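Local coordinates for protein phenolic acid decarboxylase (Sedimentibacter hydroxybenzoicus, PDB 7AE5) that catalyses the reversible, non-oxidative decarboxylation of 4-hydroxybenzoate and 3,4-dihydroxybenzoate under anaerobic conditions, using prenylated FMN and manganese to detoxify phenolic compounds, at residues V64-G69 / W314-Y319; F100-N105 / G237-I242; L129-I134 / P303-L308; G256-L261 / T298-P303; H349-I354 / Y381-I386. One frame throughout, in Å; residues are numbered along the deposited sequence.

Contact 1 of 5, residues V64-G69 / W314-Y319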
# COMPACT_ATOMS: atom_id res chain seq x y z
N VAL C 64 35.25 -28.78 26.57
CA VAL C 64 35.59 -28.05 25.35
C VAL C 64 34.31 -27.45 24.78
O VAL C 64 33.25 -28.08 24.79
CB VAL C 64 36.31 -28.95 24.32
CG1 VAL C 64 35.36 -29.99 23.73
CG2 VAL C 64 36.95 -28.11 23.22
N THR C 65 34.40 -26.21 24.31
CA THR C 65 33.24 -25.48 23.82
C THR C 65 33.62 -24.67 22.59
O THR C 65 34.80 -24.46 22.30
CB THR C 65 32.65 -24.56 24.90
OG1 THR C 65 31.35 -24.12 24.51
CG2 THR C 65 33.55 -23.36 25.13
N ASN C 66 32.59 -24.23 21.86
CA ASN C 66 32.76 -23.48 20.61
C ASN C 66 33.55 -24.28 19.58
O ASN C 66 34.35 -23.73 18.82
CB ASN C 66 33.40 -22.11 20.86
CG ASN C 66 33.00 -21.08 19.82
OD1 ASN C 66 31.83 -20.95 19.47
ND2 ASN C 66 33.98 -20.34 19.31
N VAL C 67 33.32 -25.59 19.56
CA VAL C 67 34.05 -26.46 18.64
C VAL C 67 33.67 -26.15 17.20
O VAL C 67 34.54 -26.08 16.32
CB VAL C 67 33.79 -27.94 18.99
CG1 VAL C 67 34.36 -28.86 17.93
CG2 VAL C 67 34.37 -28.27 20.36
N HIS C 68 32.39 -25.95 16.93
CA HIS C 68 31.90 -25.62 15.59
C HIS C 68 31.78 -24.12 15.35
O HIS C 68 31.28 -23.72 14.30
CB HIS C 68 30.53 -26.27 15.35
CG HIS C 68 30.57 -27.75 15.11
ND1 HIS C 68 30.71 -28.66 16.13
CD2 HIS C 68 30.47 -28.46 13.97
CE1 HIS C 68 30.71 -29.88 15.62
NE2 HIS C 68 30.56 -29.79 14.31
N GLY C 69 32.23 -23.29 16.29
CA GLY C 69 31.83 -21.90 16.30
C GLY C 69 32.60 -20.91 15.45
O GLY C 69 32.91 -19.81 15.92
N TRP C 314 25.34 -14.25 16.50
CA TRP C 314 25.66 -15.65 16.22
C TRP C 314 26.45 -16.29 17.36
O TRP C 314 27.29 -15.66 17.99
CB TRP C 314 26.47 -15.77 14.92
CG TRP C 314 25.63 -15.95 13.69
CD1 TRP C 314 24.46 -15.31 13.39
CD2 TRP C 314 25.90 -16.83 12.59
NE1 TRP C 314 23.98 -15.73 12.17
CE2 TRP C 314 24.85 -16.67 11.66
CE3 TRP C 314 26.92 -17.74 12.30
CZ2 TRP C 314 24.79 -17.38 10.47
CZ3 TRP C 314 26.86 -18.44 11.11
CH2 TRP C 314 25.81 -18.26 10.21
N THR C 315 26.15 -17.56 17.62
CA THR C 315 26.96 -18.38 18.52
C THR C 315 27.28 -19.67 17.76
O THR C 315 27.11 -19.76 16.54
CB THR C 315 26.25 -18.64 19.86
OG1 THR C 315 25.05 -19.39 19.65
CG2 THR C 315 25.92 -17.33 20.57
N GLU C 316 27.75 -20.69 18.49
CA GLU C 316 28.11 -21.94 17.84
C GLU C 316 26.90 -22.60 17.18
O GLU C 316 27.02 -23.20 16.10
CB GLU C 316 28.74 -22.90 18.85
CG GLU C 316 29.31 -24.15 18.22
CD GLU C 316 29.81 -25.14 19.24
OE1 GLU C 316 29.82 -24.81 20.45
OE2 GLU C 316 30.18 -26.26 18.84
N ILE C 317 25.72 -22.47 17.80
CA ILE C 317 24.52 -23.15 17.30
C ILE C 317 24.20 -22.72 15.88
O ILE C 317 23.72 -23.53 15.07
CB ILE C 317 23.33 -22.90 18.25
CG1 ILE C 317 22.10 -23.68 17.79
CG2 ILE C 317 23.01 -21.41 18.35
CD1 ILE C 317 22.25 -25.18 17.90
N ASP C 318 24.46 -21.46 15.53
CA ASP C 318 24.17 -20.99 14.18
C ASP C 318 25.00 -21.71 13.14
O ASP C 318 24.52 -21.95 12.02
CB ASP C 318 24.39 -19.48 14.10
CG ASP C 318 23.51 -18.71 15.06
OD1 ASP C 318 22.38 -18.34 14.67
OD2 ASP C 318 23.94 -18.48 16.22
N TYR C 319 26.23 -22.09 13.48
CA TYR C 319 27.04 -22.84 12.54
C TYR C 319 26.56 -24.28 12.42
O TYR C 319 26.77 -24.92 11.37
CB TYR C 319 28.51 -22.79 12.96
CG TYR C 319 29.09 -21.39 12.94
CD1 TYR C 319 29.63 -20.87 11.77
CD2 TYR C 319 29.08 -20.59 14.07
CE1 TYR C 319 30.15 -19.58 11.74
CE2 TYR C 319 29.60 -19.31 14.05
CZ TYR C 319 30.14 -18.81 12.88
OH TYR C 319 30.66 -17.54 12.85
O HOH W 1 29.95 -23.11 22.18
O HOH W 2 29.64 -20.26 21.06
O HOH W 3 31.27 -27.08 21.15
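The carboxylate oxygen OE2 of Glu316 is gripped from several directions at the turn that follows strand 62-65. The backbone N of His68 donates to it over 2.9 Å in a nearly straight bond (169°), arriving from above the carboxylate plane. Water 3 lies 2.7 Å from Glu316 OE2, placed to donate a hydrogen bond to it, and accepts from Val67 N, while Lys145 adds a salt bridge and also bonds His68 ND1. Glu316 can reach this far because its chain is fully stretched, with CG anti to the backbone N (chi1 -172°) and CD continuing the extension. Its carboxylate lies almost coplanar with the His68 ring, the two planes 18° apart, and OE2 sits at the ring edge. Asn66 is linked through water 2, which joins its OD1 to Glu316 N, while its ND2 bonds Pro49 O. Beside this polar knot, Tyr319 lays one ring face over Gly69, with CE2 3.7 Å from Gly69 C, and turns the opposite face to Trp314 CE3. A glutamine in place of Glu316 would probably cost Lys145 one of its two carboxylate partners (Glu306 is the other) and weaken the hold on the His68 amide. Such a buried carboxylate, sent from the start of helix 316-320 to the backbone N-H of His68, joins that helix to the turn in the N-terminal domain of this UbiD-family chain.

Contact 2 of 5, residues F100-N105 / G237-I242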
# COMPACT_ATOMS: atom_id res chain seq x y z
N PHE C 100 26.06 -41.93 -2.19
CA PHE C 100 25.56 -43.19 -1.65
C PHE C 100 25.91 -44.29 -2.64
O PHE C 100 25.90 -44.05 -3.85
CB PHE C 100 24.04 -43.14 -1.42
N PRO C 101 26.22 -45.51 -2.16
CA PRO C 101 26.21 -45.88 -0.75
C PRO C 101 27.53 -45.64 -0.03
O PRO C 101 28.59 -45.66 -0.65
CB PRO C 101 25.90 -47.37 -0.80
CG PRO C 101 26.57 -47.83 -2.05
CD PRO C 101 26.54 -46.66 -3.02
N VAL C 102 27.45 -45.41 1.28
CA VAL C 102 28.61 -45.45 2.15
C VAL C 102 28.12 -46.01 3.49
O VAL C 102 27.90 -45.27 4.45
CB VAL C 102 29.28 -44.07 2.26
CG1 VAL C 102 28.25 -42.97 2.50
CG2 VAL C 102 30.40 -44.06 3.31
N PRO C 103 27.90 -47.33 3.57
CA PRO C 103 27.36 -47.90 4.79
C PRO C 103 28.38 -47.86 5.91
O PRO C 103 29.60 -47.99 5.66
CB PRO C 103 27.01 -49.35 4.40
CG PRO C 103 27.12 -49.41 2.91
CD PRO C 103 28.04 -48.32 2.49
N PRO C 104 27.95 -47.68 7.15
CA PRO C 104 28.91 -47.60 8.26
C PRO C 104 29.56 -48.94 8.54
O PRO C 104 29.03 -50.01 8.21
CB PRO C 104 28.04 -47.15 9.44
CG PRO C 104 26.68 -47.65 9.10
CD PRO C 104 26.56 -47.55 7.61
N ASN C 105 30.74 -48.87 9.14
CA ASN C 105 31.53 -50.05 9.48
C ASN C 105 31.28 -50.42 10.93
O ASN C 105 31.61 -49.65 11.84
CB ASN C 105 33.02 -49.78 9.22
CG ASN C 105 33.91 -50.86 9.81
OD1 ASN C 105 33.88 -52.01 9.38
ND2 ASN C 105 34.73 -50.48 10.78
N GLY C 237 32.77 -40.12 1.13
CA GLY C 237 32.72 -41.54 0.82
C GLY C 237 33.55 -42.43 1.71
O GLY C 237 33.91 -43.54 1.29
N VAL C 238 33.88 -41.99 2.92
CA VAL C 238 34.65 -42.78 3.88
C VAL C 238 33.71 -43.20 5.00
O VAL C 238 33.21 -42.34 5.74
CB VAL C 238 35.85 -42.00 4.43
CG1 VAL C 238 36.55 -42.80 5.52
CG2 VAL C 238 36.83 -41.67 3.30
N PRO C 239 33.44 -44.50 5.17
CA PRO C 239 32.49 -44.92 6.21
C PRO C 239 33.00 -44.60 7.61
O PRO C 239 34.21 -44.59 7.87
CB PRO C 239 32.37 -46.43 5.99
CG PRO C 239 32.89 -46.67 4.61
CD PRO C 239 33.94 -45.63 4.39
N MET C 240 32.06 -44.35 8.51
CA MET C 240 32.37 -44.14 9.92
C MET C 240 32.17 -45.44 10.69
O MET C 240 31.45 -46.34 10.26
CB MET C 240 31.51 -43.03 10.51
CG MET C 240 30.02 -43.32 10.48
SD MET C 240 29.10 -42.29 11.64
CE MET C 240 30.18 -42.37 13.07
N ASP C 241 32.81 -45.51 11.85
CA ASP C 241 32.76 -46.70 12.68
C ASP C 241 31.63 -46.58 13.70
O ASP C 241 31.52 -45.57 14.40
CB ASP C 241 34.10 -46.92 13.39
CG ASP C 241 35.21 -47.30 12.44
OD1 ASP C 241 34.91 -47.54 11.25
OD2 ASP C 241 36.38 -47.35 12.87
N ILE C 242 30.80 -47.62 13.78
CA ILE C 242 29.72 -47.68 14.75
C ILE C 242 29.88 -48.94 15.58
O ILE C 242 30.51 -49.92 15.16
CB ILE C 242 28.33 -47.64 14.08
CG1 ILE C 242 28.14 -48.84 13.16
CG2 ILE C 242 28.14 -46.34 13.31
CD1 ILE C 242 26.77 -48.92 12.53
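Asn105 and Asp241 pair as a short parallel beta bridge, joining strand 105-106 to strand 241-244, which also pairs with strand 252-254 in a small mixed sheet. Two backbone bonds define it: Asn105 N donates to Met240 O over 2.9 Å, and Ile242 N donates to Asn105 O, also over 2.9 Å, so that Asn105 straddles Asp241 as parallel strands require. The second kind is a side-chain bond on one face of the bridge. Asn105 and Asp241 run side by side, and Asn105 ND2 donates to Asp241 OD1 over 3.0 Å; the oxygen lies in the amide plane, yet the amide comes in from above the carboxylate, the planes being 62° apart. An alanine in place of Asp241 would probably leave the Asn105 amide without this acceptor and free to turn. The third kind is apolar. Val102 CG1 sits between N and the carbonyl carbon (chi1 46°), which leaves CG2 against the Pro239 ring, 3.8 Å from CG, and Pro104 CG meets Ile242 CD1 at 3.7 Å, beside Tyr228. With no N-H on Pro103, Pro104 and Pro239, backbone pairing is confined to the Asn105 end, and the proline part meets mainly through carbon.

Contact 3 of 5, residues L129-I134 / P303-L308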
# COMPACT_ATOMS: atom_id res chain seq x y z
N LEU C 129 30.93 -35.86 33.72
CA LEU C 129 30.78 -34.62 32.99
C LEU C 129 30.94 -33.43 33.91
O LEU C 129 30.24 -33.34 34.93
CB LEU C 129 29.41 -34.56 32.30
CG LEU C 129 29.06 -35.70 31.35
CD1 LEU C 129 27.61 -35.61 30.92
CD2 LEU C 129 29.98 -35.69 30.14
N PRO C 130 31.84 -32.49 33.60
CA PRO C 130 31.86 -31.22 34.33
C PRO C 130 30.66 -30.36 33.97
O PRO C 130 30.74 -29.50 33.08
CB PRO C 130 33.18 -30.57 33.90
CG PRO C 130 33.99 -31.69 33.30
CD PRO C 130 33.00 -32.63 32.70
N LEU C 131 29.53 -30.60 34.64
CA LEU C 131 28.28 -29.94 34.29
C LEU C 131 28.21 -28.55 34.90
O LEU C 131 28.66 -28.32 36.03
CB LEU C 131 27.10 -30.79 34.76
CG LEU C 131 26.89 -32.08 33.95
CD1 LEU C 131 26.14 -33.12 34.77
CD2 LEU C 131 26.16 -31.78 32.65
N TYR C 132 27.62 -27.62 34.14
CA TYR C 132 27.59 -26.21 34.51
C TYR C 132 26.32 -25.59 33.94
O TYR C 132 25.62 -26.19 33.13
CB TYR C 132 28.83 -25.48 34.01
CG TYR C 132 28.98 -25.53 32.50
CD1 TYR C 132 29.51 -26.65 31.87
CD2 TYR C 132 28.59 -24.46 31.71
CE1 TYR C 132 29.64 -26.70 30.50
CE2 TYR C 132 28.72 -24.50 30.34
CZ TYR C 132 29.24 -25.62 29.74
OH TYR C 132 29.37 -25.65 28.37
N ARG C 133 26.04 -24.36 34.37
CA ARG C 133 24.88 -23.62 33.89
C ARG C 133 25.28 -22.78 32.68
O ARG C 133 26.17 -21.93 32.78
CB ARG C 133 24.28 -22.75 34.98
CG ARG C 133 22.84 -22.36 34.69
CD ARG C 133 22.29 -21.36 35.69
NE ARG C 133 22.22 -21.90 37.05
CZ ARG C 133 21.28 -22.74 37.46
NH1 ARG C 133 20.35 -23.20 36.65
NH2 ARG C 133 21.29 -23.14 38.73
N ILE C 134 24.61 -23.01 31.55
CA ILE C 134 24.98 -22.34 30.31
C ILE C 134 24.52 -20.89 30.32
O ILE C 134 25.29 -19.98 30.01
CB ILE C 134 24.41 -23.11 29.10
CG1 ILE C 134 24.77 -24.59 29.20
CG2 ILE C 134 24.93 -22.51 27.80
CD1 ILE C 134 24.24 -25.43 28.07
N PRO C 303 37.42 -38.72 29.63
CA PRO C 303 36.55 -38.17 28.58
C PRO C 303 36.50 -36.66 28.63
O PRO C 303 36.77 -36.02 29.65
CB PRO C 303 35.17 -38.77 28.90
CG PRO C 303 35.23 -39.11 30.34
CD PRO C 303 36.65 -39.48 30.63
N ILE C 304 36.13 -36.09 27.48
CA ILE C 304 36.08 -34.65 27.29
C ILE C 304 34.62 -34.25 27.06
O ILE C 304 33.99 -34.72 26.11
CB ILE C 304 36.96 -34.21 26.11
CG1 ILE C 304 38.43 -34.45 26.43
CG2 ILE C 304 36.71 -32.75 25.78
CD1 ILE C 304 39.34 -34.48 25.22
N PHE C 305 34.10 -33.40 27.94
CA PHE C 305 32.71 -32.95 27.86
C PHE C 305 32.61 -31.89 26.78
O PHE C 305 32.88 -30.71 27.01
CB PHE C 305 32.25 -32.41 29.21
CG PHE C 305 30.81 -31.96 29.24
CD1 PHE C 305 29.88 -32.48 28.35
CD2 PHE C 305 30.39 -31.00 30.15
CE1 PHE C 305 28.56 -32.06 28.38
CE2 PHE C 305 29.07 -30.58 30.18
CZ PHE C 305 28.16 -31.11 29.29
N GLU C 306 32.22 -32.32 25.58
CA GLU C 306 32.03 -31.39 24.46
C GLU C 306 30.64 -30.78 24.59
O GLU C 306 29.63 -31.44 24.31
CB GLU C 306 32.20 -32.11 23.13
CG GLU C 306 32.11 -31.18 21.92
CD GLU C 306 31.69 -31.89 20.65
OE1 GLU C 306 31.45 -33.11 20.70
OE2 GLU C 306 31.61 -31.23 19.59
N ASN C 307 30.58 -29.52 25.01
CA ASN C 307 29.32 -28.83 25.22
C ASN C 307 29.30 -27.54 24.40
O ASN C 307 30.34 -27.07 23.93
CB ASN C 307 29.09 -28.52 26.70
CG ASN C 307 27.64 -28.65 27.11
OD1 ASN C 307 26.89 -29.44 26.53
ND2 ASN C 307 27.23 -27.88 28.11
N LEU C 308 28.11 -26.98 24.25
CA LEU C 308 27.88 -25.85 23.37
C LEU C 308 27.24 -24.70 24.15
O LEU C 308 26.34 -24.91 24.96
CB LEU C 308 26.97 -26.26 22.19
CG LEU C 308 26.24 -25.22 21.33
CD1 LEU C 308 26.02 -25.80 19.94
CD2 LEU C 308 24.90 -24.80 21.92
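Phe305 and Tyr132 are brought together by contrasting first torsions. Phe305 carries CG anti to its backbone N (chi1 -179°), which throws the ring across to 129-134, whereas Tyr132 has CG lodged between N and the carbonyl carbon (chi1 60°), folding its ring back towards the strand. Leu129 CB stands over the middle of one face of Phe305, 4.3 Å from the ring centroid, in a CH-pi contact; Asn307 CB, two residues further on, lies on the opposite face. Pro130 O meets the ring edge near its plane, 3.3 Å from Phe305 CD2, while Pro130 CD leans on Phe305 CB at 3.6 Å. Leu131, its side chain at about a right angle to that of Phe305, brings CD2 near CZ, and Tyr132 CE1 approaches Phe305 CE2 obliquely at 3.9 Å. The chain bends here in an inverse gamma turn centred on Pro130, and Leu129 to Tyr132 all reach the ring. Strand 304-306 lies beside strand 62-65 in a mixed sheet, and the loop packs on Ile143 of strand 142-143.

Polar matching comes next along 303-308. Asn307 ND2 makes a weak bond to Tyr132 OH at 3.1 Å, amide and phenol planes being perpendicular, and also donates to Tyr142 O, while Ser144 N reaches Asn307 OD1. Ile134 CD1 closes this end, 3.8 Å from Leu308 O. The loop also meets the ShdD chain, whose Glu39 forms a salt bridge with Arg133. The chemistry thus divides: a phenylalanine ring held mainly by carbon, with one carbonyl oxygen at its edge, and an asparagine whose buried amide is satisfied on both oxygen and nitrogen.

Contact 4 of 5, residues G256-L261 / T298-P303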
# COMPACT_ATOMS: atom_id res chain seq x y z
N GLY C 256 33.78 -43.84 18.58
CA GLY C 256 34.70 -42.92 19.23
C GLY C 256 34.11 -41.86 20.12
O GLY C 256 34.83 -40.92 20.47
N SER C 257 32.84 -41.96 20.51
CA SER C 257 32.27 -40.97 21.41
C SER C 257 33.01 -40.94 22.74
O SER C 257 33.43 -41.98 23.26
CB SER C 257 30.79 -41.25 21.67
OG SER C 257 30.10 -41.42 20.46
N GLU C 258 33.17 -39.74 23.28
CA GLU C 258 33.80 -39.60 24.58
C GLU C 258 32.93 -40.20 25.68
O GLU C 258 33.45 -40.84 26.60
CB GLU C 258 34.10 -38.13 24.86
CG GLU C 258 35.07 -37.52 23.87
CD GLU C 258 36.51 -37.59 24.35
OE1 GLU C 258 36.74 -38.09 25.46
OE2 GLU C 258 37.40 -37.13 23.60
N VAL C 259 31.62 -39.99 25.60
CA VAL C 259 30.68 -40.48 26.61
C VAL C 259 29.44 -41.00 25.89
O VAL C 259 28.98 -40.41 24.91
CB VAL C 259 30.29 -39.37 27.61
CG1 VAL C 259 29.30 -39.89 28.64
CG2 VAL C 259 31.52 -38.80 28.31
N VAL C 260 28.91 -42.13 26.37
CA VAL C 260 27.66 -42.69 25.88
C VAL C 260 26.74 -42.91 27.07
O VAL C 260 27.13 -43.56 28.04
CB VAL C 260 27.87 -44.00 25.10
CG1 VAL C 260 26.54 -44.55 24.61
CG2 VAL C 260 28.83 -43.79 23.94
N LEU C 261 25.52 -42.38 26.99
CA LEU C 261 24.53 -42.50 28.05
C LEU C 261 23.41 -43.40 27.55
O LEU C 261 22.55 -42.97 26.77
CB LEU C 261 23.99 -41.13 28.46
CG LEU C 261 25.02 -40.06 28.83
CD1 LEU C 261 24.32 -38.83 29.37
CD2 LEU C 261 26.00 -40.61 29.84
N THR C 298 28.97 -45.56 29.32
CA THR C 298 30.22 -46.05 28.74
C THR C 298 31.00 -44.87 28.20
O THR C 298 30.44 -44.04 27.47
CB THR C 298 29.96 -47.08 27.63
OG1 THR C 298 29.72 -46.39 26.39
CG2 THR C 298 28.76 -47.95 27.96
N HIS C 299 32.28 -44.77 28.56
CA HIS C 299 33.05 -43.59 28.21
C HIS C 299 34.51 -43.95 28.01
O HIS C 299 35.01 -44.93 28.56
CB HIS C 299 32.91 -42.50 29.29
CG HIS C 299 33.58 -42.85 30.58
ND1 HIS C 299 34.92 -42.63 30.81
CD2 HIS C 299 33.09 -43.39 31.72
CE1 HIS C 299 35.23 -43.02 32.03
NE2 HIS C 299 34.13 -43.49 32.61
N ARG C 300 35.19 -43.13 27.21
CA ARG C 300 36.62 -43.25 27.01
C ARG C 300 37.37 -42.83 28.28
O ARG C 300 36.80 -42.21 29.18
CB ARG C 300 37.08 -42.40 25.83
CG ARG C 300 36.22 -42.56 24.58
CD ARG C 300 36.72 -41.68 23.45
NE ARG C 300 38.15 -41.82 23.24
CZ ARG C 300 38.78 -41.55 22.10
NH1 ARG C 300 38.12 -41.15 21.03
NH2 ARG C 300 40.10 -41.70 22.04
N THR C 301 38.65 -43.18 28.34
CA THR C 301 39.46 -42.80 29.49
C THR C 301 39.77 -41.31 29.44
O THR C 301 40.21 -40.78 28.42
CB THR C 301 40.76 -43.61 29.51
OG1 THR C 301 40.44 -45.01 29.50
CG2 THR C 301 41.56 -43.29 30.76
N ASN C 302 39.53 -40.63 30.56
CA ASN C 302 39.61 -39.17 30.65
C ASN C 302 38.73 -38.51 29.58
O ASN C 302 39.24 -37.80 28.71
CB ASN C 302 41.05 -38.69 30.54
CG ASN C 302 41.83 -38.87 31.83
OD1 ASN C 302 42.20 -37.89 32.48
ND2 ASN C 302 42.08 -40.11 32.22
N PRO C 303 37.42 -38.72 29.63
CA PRO C 303 36.55 -38.17 28.58
C PRO C 303 36.50 -36.66 28.63
O PRO C 303 36.77 -36.02 29.65
CB PRO C 303 35.17 -38.77 28.90
CG PRO C 303 35.23 -39.11 30.34
CD PRO C 303 36.65 -39.48 30.63
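The guanidinium of Arg300 presents its edge to Gly256 O, which lies in its plane and takes a weak bond of 3.3 Å from NH1; a salt bridge to Asp7 engages the same nitrogen. The Glu258 carboxylate is turned only 15° from the guanidinium plane, but its OE1 stands well out of that plane and 4.6 Å from Arg300 NE, so the two attract as charges alone. Each acid oxygen is occupied elsewhere: OE2 by a salt bridge to Arg9, OE1 by Ile304 N just beyond the segment. A bend in the Glu258 chain (chi2 -93°) sets OE1 against the backbone of Pro303, 3.1 Å from its CA. Arg300 in turn lays CG close to Ser257 O.

Backbone bonds bind the strands themselves. Val260 and Thr298 form a hydrogen-bonded antiparallel pair, Val260 N giving to Thr298 O over 2.7 Å and Thr298 N to Val260 O over 3.0 Å; beside it Val259 and His299 are a non-hydrogen-bonded pair, and Arg300 N then donates to Glu258 O over 2.9 Å. The side chains of Val260 and Thr298 lie side by side on one face, Val260 CB meeting Thr298 OG1, which also bonds Cys114 O. On the other face Val259 CG2 packs on Pro303 CB at 3.7 Å. Glu258 and Val259 together oppose Ile207, a classic beta bulge at the start of strand 259-265, which lies between strands 201-207 and 287-299 in the Rift-related, flavin-binding domain.

Contact 5 of 5, residues H349-I354 / Y381-I386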
# COMPACT_ATOMS: atom_id res chain seq x y z
N HIS C 349 17.45 -20.31 11.32
CA HIS C 349 16.88 -21.50 10.69
C HIS C 349 16.13 -21.15 9.41
O HIS C 349 15.03 -21.63 9.15
CB HIS C 349 15.96 -22.25 11.66
CG HIS C 349 15.92 -23.73 11.42
ND1 HIS C 349 15.23 -24.60 12.23
CD2 HIS C 349 16.50 -24.49 10.46
CE1 HIS C 349 15.38 -25.83 11.78
NE2 HIS C 349 16.15 -25.79 10.70
N GLY C 350 16.74 -20.29 8.60
CA GLY C 350 16.19 -20.00 7.29
C GLY C 350 15.04 -19.01 7.26
O GLY C 350 14.34 -18.93 6.26
N ILE C 351 14.82 -18.26 8.35
CA ILE C 351 13.84 -17.19 8.27
C ILE C 351 14.33 -16.08 7.34
O ILE C 351 13.54 -15.44 6.64
CB ILE C 351 13.50 -16.66 9.68
CG1 ILE C 351 12.79 -17.74 10.49
CG2 ILE C 351 12.61 -15.43 9.60
CD1 ILE C 351 12.64 -17.42 11.96
N GLY C 352 15.64 -15.86 7.30
CA GLY C 352 16.26 -14.98 6.32
C GLY C 352 16.99 -15.80 5.27
O GLY C 352 17.79 -16.68 5.61
N VAL C 353 16.71 -15.51 4.00
CA VAL C 353 17.23 -16.29 2.88
C VAL C 353 17.74 -15.33 1.81
O VAL C 353 17.07 -14.36 1.47
CB VAL C 353 16.16 -17.23 2.29
CG1 VAL C 353 16.75 -18.04 1.14
CG2 VAL C 353 15.60 -18.15 3.36
N ILE C 354 18.93 -15.62 1.29
CA ILE C 354 19.50 -14.89 0.17
C ILE C 354 19.80 -15.89 -0.94
O ILE C 354 20.58 -16.83 -0.74
CB ILE C 354 20.77 -14.11 0.56
CG1 ILE C 354 20.55 -13.38 1.89
CG2 ILE C 354 21.16 -13.13 -0.54
CD1 ILE C 354 21.78 -12.68 2.39
N TYR C 381 8.82 -20.97 7.18
CA TYR C 381 9.95 -20.36 7.88
C TYR C 381 10.40 -19.05 7.24
O TYR C 381 10.61 -18.05 7.94
CB TYR C 381 11.14 -21.33 7.91
CG TYR C 381 11.14 -22.31 9.06
CD1 TYR C 381 10.48 -23.53 8.96
CD2 TYR C 381 11.79 -22.01 10.25
CE1 TYR C 381 10.48 -24.43 10.01
CE2 TYR C 381 11.80 -22.91 11.30
CZ TYR C 381 11.14 -24.11 11.17
OH TYR C 381 11.15 -25.00 12.22
N SER C 382 10.57 -19.04 5.93
CA SER C 382 11.31 -17.98 5.25
C SER C 382 10.45 -16.72 5.18
O SER C 382 9.45 -16.68 4.46
CB SER C 382 11.71 -18.44 3.85
OG SER C 382 12.75 -19.40 3.94
N LYS C 383 10.84 -15.69 5.93
CA LYS C 383 10.11 -14.43 5.97
C LYS C 383 10.74 -13.35 5.10
O LYS C 383 10.02 -12.59 4.45
CB LYS C 383 10.00 -13.93 7.41
CG LYS C 383 9.23 -12.63 7.56
CD LYS C 383 9.09 -12.22 9.01
CE LYS C 383 10.45 -11.96 9.64
NZ LYS C 383 10.35 -11.63 11.09
N ILE C 384 12.07 -13.26 5.08
CA ILE C 384 12.78 -12.25 4.31
C ILE C 384 13.62 -12.95 3.26
O ILE C 384 14.54 -13.71 3.59
CB ILE C 384 13.66 -11.36 5.21
CG1 ILE C 384 12.79 -10.68 6.27
CG2 ILE C 384 14.40 -10.32 4.38
CD1 ILE C 384 13.57 -9.89 7.30
N VAL C 385 13.30 -12.71 1.99
CA VAL C 385 13.94 -13.38 0.87
C VAL C 385 14.56 -12.32 -0.04
O VAL C 385 13.85 -11.50 -0.62
CB VAL C 385 12.95 -14.25 0.08
CG1 VAL C 385 13.65 -14.97 -1.06
CG2 VAL C 385 12.27 -15.24 1.01
N ILE C 386 15.89 -12.35 -0.16
CA ILE C 386 16.64 -11.44 -1.01
C ILE C 386 17.21 -12.25 -2.17
O ILE C 386 17.84 -13.29 -1.96
CB ILE C 386 17.76 -10.74 -0.24
CG1 ILE C 386 17.20 -10.05 1.01
CG2 ILE C 386 18.48 -9.74 -1.13
CD1 ILE C 386 18.26 -9.67 2.02
O HOH W 4 13.29 -24.67 14.23
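His349 lies just before a parallel strand pairing that belongs to a beta-alpha-beta crossover, strand 352-357 leading through helices 364-372 and 378-381 to its neighbour 384-388. The His349 ring meets that of Tyr381 obliquely, centroids 5.1 Å apart and planes at 59°, and water 4 bridges His349 ND1 and Tyr381 OH; His377 stacks on the tyrosine. Gly350, at a positive phi, turns its carbonyl to Ser382, whose OG donates to Gly350 O over 2.9 Å, nearly along the C=O axis. Ile351 O is doubly held where the second strand begins: Lys383 N reaches one of its lone pairs over 2.8 Å, and Ile384 N bonds it over 3.1 Å in an almost straight line (174°). Ile351 CG2 meanwhile touches Lys383 CB, beyond which the lysine amine continues to Asp426 and to Val408 of the second subunit.

From Gly352 onward the strands run in register, Gly352 beside Ile384. Val353 uses both backbone groups: its N takes Ile384 O as acceptor at 2.8 Å, and its O receives Ile386 N at 2.8 Å. Its side chain, like that of Val385, faces helix 364-372, where Leu372 covers it. CG2 of Val353, placed beside the backbone N (chi1 of CG1 -179°), also comes close to Ser382 OG. Ile354 and Ile386 lie side by side on the other face of the sheet, Ile354 CG2 standing 4.2 Å from Ile386 CB.

Contacts 1, 3 and 4 form a continuous series. Strands 62-65 and 304-306 are neighbours in one sheet, so contact 1 touches contact 3, their centres 14 Å apart. Contacts 3 and 4 share Pro303 and lie 13 Å apart between centres, where strand 287-299 leads into strand 304-306. Along the chain contact 4 nests inside contact 3, and contact 3 inside contact 1; the sheet of the N-terminal domain thus receives strand 304-306, with helix 316-320 following. Contact 2 is nested in contact 1, but its segments alternate with those of contact 3. Contact 5 comes last, in the C-terminal domain, its centre 38 Å from that of contact 4; like contact 1, it meets the second subunit.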